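Local coordinates for protein TetR-family transcriptional regulator (PDB 2HYT) that probably binds operator DNA as a dimeric transcriptional regulator of the TetR family, using an N-terminal helix-turn-helix domain, at residues D32-M35 with D36-T39; G118-P122 with D123-H127. All blocks are in the same frame, centred on the assembly; numbering follows the deposited sequence. Where two conformers were deposited one is given.

Contact 1 (D32-M35 with D36-T39); sequences DTSM and DDLT
A capping box opens helix 35-42, with Ser34 at the N-cap and Asp37 three residues on. Ser34 OG accepts from Asp37 N at 2.8 Å, and in return Ser34 N gives its hydrogen to Asp37 OD2 at 3.0 Å. This second bond is almost straight (173° at the hydrogen), yet it meets the carboxylate from above its plane. With chi1 at 65°, Ser34 OG sits between its own backbone N and carbonyl carbon, facing the amides of the first turn. Serine suits the place because its short hydroxyl reaches an amide of the first turn, where no preceding turn of helix supplies an acceptor; aspartate at the third position is long enough to return the bond, and its negative charge should be favoured near the positive end of the helix dipole. On the flank, Thr33 CG2 lies 3.8 Å from Asp37 CB, while Thr33 OG1 is held by Gly29 O. Met35 O accepts twice from the next turn, from Thr39 N and Thr39 OG1 (2.9 Å), on opposite faces of its carbonyl plane. Met35, a selenomethionine, and Leu38 reach inward to Leu49 and Leu59. Such a box starts the first helix of the predicted helix-turn-helix motif.

Contact 2 (G118-P122 with D123-H127); sequences GGASP and DSQRH
The guanidinium of Arg126 has the carbonyl oxygen of Pro122 over one face, 3.6 Å above the plane and centred on it, while Pro122 CB comes within 3.6 Å of Arg126 NH1. Arg126 NH2 makes a salt bridge to Asp123 OD1 at 2.8 Å, on the anti side of the carboxylate and somewhat out of its plane. A bend at chi3 (-72°) folds the arginine back over the first turn, so that its charge lies above a carbonyl that already accepts from Arg126 N. The second flat group, the amide of Gln125, donates through NE2 to Ala120 O at 2.9 Å. Ala120 O lies close to the amide plane, whereas NE2 stands above the carbonyl plane, 50° out of it. Beyond CG the glutamine chain is extended, which gives it the length to span five residues back, and Gln125 CG rests 3.9 Å from Ala120 CB, a methyl small enough to let it close in.

Ser121 is the N-cap: its OG accepts from Ser124 N at 3.0 Å, and Ser121 O takes Gln125 N to begin the regular helical bonding. Serine suits the cap because its short hydroxyl can bend round to an amide of the first turn. Proline fits the first turn, where its missing N-H costs no helical bond and its ring restrains phi.

The loop joins helix 103-117 to helix 122-141. Ala120 and Gln125 lean on Tyr158 of helix 150-170. Toward the second subunit, Arg126 NH1 forms a salt bridge with Glu170 of that chain and Gln125 OE1 accepts from its Arg114, which also packs on Pro122, placing this helix start at the dimer interface.

Contact 1 and contact 2 use a serine N-cap to start a helix in different parts of the chain: residues 32-39 in the TetR-family DNA-binding region, residues 118-127 in the C-terminal domain. Their centres are 26 Å apart and their nearest atoms about 16 Å, so neither touches the other. The residue three after the cap is an aspartate that returns the bond in contact 1 and a serine in contact 2. Their surroundings differ too: the second subunit does not touch contact 1, whereas contact 2 meets the partner chain. A 1,2-ethanediol, probably from crystallisation, lies about 3 Å from the Arg126 side chain.

Contact 1 (D32-M35 with D36-T39)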
loop_
_atom_site.group_PDB
_atom_site.type_symbol
_atom_site.label_atom_id
_atom_site.label_comp_id
_atom_site.label_asym_id
_atom_site.label_seq_id
_atom_site.Cartn_x
_atom_site.Cartn_y
_atom_site.Cartn_z
ATOM N N ASP A 32 -18.712 12.370 9.518
ATOM C CA ASP A 32 -19.712 13.147 10.219
ATOM C C ASP A 32 -20.568 13.984 9.305
ATOM O O ASP A 32 -21.608 14.474 9.743
ATOM C CB ASP A 32 -19.018 14.121 11.184
ATOM C CG ASP A 32 -18.050 13.441 12.119
ATOM O OD1 ASP A 32 -16.976 12.964 11.620
ATOM O OD2 ASP A 32 -18.359 13.437 13.339
ATOM N N THR A 33 -20.143 14.164 8.060
ATOM C CA THR A 33 -20.768 15.125 7.138
ATOM C C THR A 33 -21.423 14.452 5.954
ATOM O O THR A 33 -20.745 13.924 5.110
ATOM C CB THR A 33 -19.766 16.164 6.663
ATOM O OG1 THR A 33 -19.137 16.775 7.807
ATOM C CG2 THR A 33 -20.485 17.224 5.843
ATOM N N SER A 34 -22.744 14.444 5.914
ATOM C CA SER A 34 -23.453 13.910 4.781
ATOM C C SER A 34 -23.435 14.908 3.635
ATOM O O SER A 34 -23.053 16.071 3.802
ATOM C CB SER A 34 -24.906 13.638 5.148
ATOM O OG SER A 34 -25.636 14.821 5.461
HETATM N N MSE A 35 -23.867 14.463 2.464
HETATM C CA MSE A 35 -23.993 15.378 1.345
HETATM C C MSE A 35 -25.010 16.472 1.642
HETATM O O MSE A 35 -24.803 17.659 1.300
HETATM C CB MSE A 35 -24.409 14.637 0.073
HETATM C CG MSE A 35 -23.427 13.631 -0.338
HETATM SE SE MSE A 35 -21.933 14.442 -1.290
HETATM C CE MSE A 35 -22.500 14.261 -3.120
ATOM N N ASP A 36 -26.122 16.102 2.271
ATOM C CA ASP A 36 -27.087 17.107 2.685
ATOM C C ASP A 36 -26.521 18.061 3.737
ATOM O O ASP A 36 -26.883 19.250 3.753
ATOM C CB ASP A 36 -28.385 16.467 3.212
ATOM C CG ASP A 36 -29.206 15.780 2.107
ATOM O OD1 ASP A 36 -28.887 15.878 0.903
ATOM O OD2 ASP A 36 -30.219 15.147 2.481
ATOM N N ASP A 37 -25.679 17.548 4.649
ATOM C CA ASP A 37 -25.056 18.414 5.662
ATOM C C ASP A 37 -24.198 19.470 4.951
ATOM O O ASP A 37 -24.228 20.663 5.304
ATOM C CB ASP A 37 -24.168 17.649 6.637
ATOM C CG ASP A 37 -24.937 16.746 7.601
ATOM O OD1 ASP A 37 -26.125 17.019 7.905
ATOM O OD2 ASP A 37 -24.328 15.744 8.056
ATOM N N LEU A 38 -23.430 19.016 3.968
ATOM C CA LEU A 38 -22.492 19.907 3.270
ATOM C C LEU A 38 -23.281 20.948 2.516
ATOM O O LEU A 38 -22.950 22.140 2.541
ATOM C CB LEU A 38 -21.619 19.075 2.333
ATOM C CG LEU A 38 -20.506 19.756 1.581
ATOM C CD1 LEU A 38 -19.759 20.778 2.363
ATOM C CD2 LEU A 38 -19.596 18.596 1.103
ATOM N N THR A 39 -24.354 20.501 1.857
ATOM C CA THR A 39 -25.255 21.402 1.143
ATOM C C THR A 39 -25.807 22.495 2.067
ATOM O O THR A 39 -25.768 23.673 1.785
ATOM C CB THR A 39 -26.375 20.582 0.484
ATOM O OG1 THR A 39 -25.777 19.707 -0.502
ATOM C CG2 THR A 39 -27.475 21.517 -0.130
#

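Contact 2 (G118-P122 with D123-H127)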
loop_
_atom_site.group_PDB
_atom_site.type_symbol
_atom_site.label_atom_id
_atom_site.label_comp_id
_atom_site.label_asym_id
_atom_site.label_seq_id
_atom_site.Cartn_x
_atom_site.Cartn_y
_atom_site.Cartn_z
ATOM N N GLY A 118 -10.066 2.453 -0.317
ATOM C CA GLY A 118 -8.993 1.465 -0.336
ATOM C C GLY A 118 -7.616 2.051 -0.530
ATOM O O GLY A 118 -6.708 1.395 -1.059
ATOM N N GLY A 119 -7.403 3.274 -0.077
ATOM C CA GLY A 119 -6.116 3.930 -0.244
ATOM C C GLY A 119 -5.895 4.512 -1.625
ATOM O O GLY A 119 -6.851 4.737 -2.369
ATOM N N ALA A 120 -4.637 4.783 -1.959
ATOM C CA ALA A 120 -4.299 5.422 -3.208
ATOM C C ALA A 120 -4.645 4.498 -4.364
ATOM O O ALA A 120 -4.439 3.283 -4.273
ATOM C CB ALA A 120 -2.807 5.754 -3.246
ATOM N N SER A 121 -5.149 5.068 -5.457
ATOM C CA SER A 121 -5.397 4.269 -6.641
ATOM C C SER A 121 -4.072 3.734 -7.199
ATOM O O SER A 121 -3.055 4.363 -7.011
ATOM C CB SER A 121 -6.086 5.094 -7.727
ATOM O OG SER A 121 -5.296 6.188 -8.132
ATOM N N PRO A 122 -4.095 2.578 -7.891
ATOM C CA PRO A 122 -2.904 2.143 -8.619
ATOM C C PRO A 122 -2.331 3.233 -9.533
ATOM O O PRO A 122 -1.101 3.386 -9.631
ATOM C CB PRO A 122 -3.403 0.926 -9.400
ATOM C CG PRO A 122 -4.475 0.347 -8.484
ATOM C CD PRO A 122 -5.167 1.565 -7.957
ATOM N N ASP A 123 -3.188 4.018 -10.179
ATOM C CA ASP A 123 -2.693 5.104 -11.027
ATOM C C ASP A 123 -1.906 6.131 -10.216
ATOM O O ASP A 123 -0.835 6.596 -10.654
ATOM C CB ASP A 123 -3.834 5.832 -11.730
ATOM C CG ASP A 123 -4.321 5.130 -12.984
ATOM O OD1 ASP A 123 -3.698 4.142 -13.468
ATOM O OD2 ASP A 123 -5.356 5.621 -13.501
ATOM N N SER A 124 -2.467 6.524 -9.062
ATOM C CA SER A 124 -1.827 7.500 -8.172
ATOM C C SER A 124 -0.483 6.971 -7.674
ATOM O O SER A 124 0.506 7.704 -7.589
ATOM C CB SER A 124 -2.711 7.819 -6.968
ATOM O OG SER A 124 -2.036 8.697 -6.087
ATOM N N GLN A 125 -0.465 5.694 -7.341
ATOM C CA GLN A 125 0.762 5.032 -6.920
ATOM C C GLN A 125 1.831 5.076 -8.029
ATOM O O GLN A 125 2.995 5.438 -7.789
ATOM C CB GLN A 125 0.461 3.592 -6.568
ATOM C CG GLN A 125 -0.441 3.455 -5.330
ATOM C CD GLN A 125 -0.798 2.015 -5.072
ATOM O OE1 GLN A 125 0.057 1.161 -5.064
ATOM N NE2 GLN A 125 -2.053 1.749 -4.857
ATOM N N ARG A 126 1.434 4.752 -9.258
ATOM C CA ARG A 126 2.390 4.743 -10.365
ATOM C C ARG A 126 2.905 6.150 -10.587
ATOM O O ARG A 126 4.088 6.341 -10.889
ATOM C CB ARG A 126 1.733 4.169 -11.619
ATOM C CG ARG A 126 1.615 2.640 -11.521
ATOM C CD ARG A 126 1.140 1.946 -12.794
ATOM N NE ARG A 126 -0.280 2.184 -13.049
ATOM C CZ ARG A 126 -1.267 1.369 -12.674
ATOM N NH1 ARG A 126 -1.023 0.246 -12.017
ATOM N NH2 ARG A 126 -2.515 1.692 -12.951
ATOM N N HIS A 127 2.034 7.138 -10.446
ATOM C CA HIS A 127 2.456 8.521 -10.559
ATOM C C HIS A 127 3.532 8.941 -9.508
ATOM O O HIS A 127 4.518 9.596 -9.826
ATOM C CB HIS A 127 1.232 9.418 -10.445
ATOM C CG HIS A 127 1.474 10.813 -10.900
ATOM N ND1 HIS A 127 1.633 11.865 -10.025
ATOM C CD2 HIS A 127 1.602 11.331 -12.147
ATOM C CE1 HIS A 127 1.846 12.975 -10.715
ATOM N NE2 HIS A 127 1.824 12.680 -12.002
#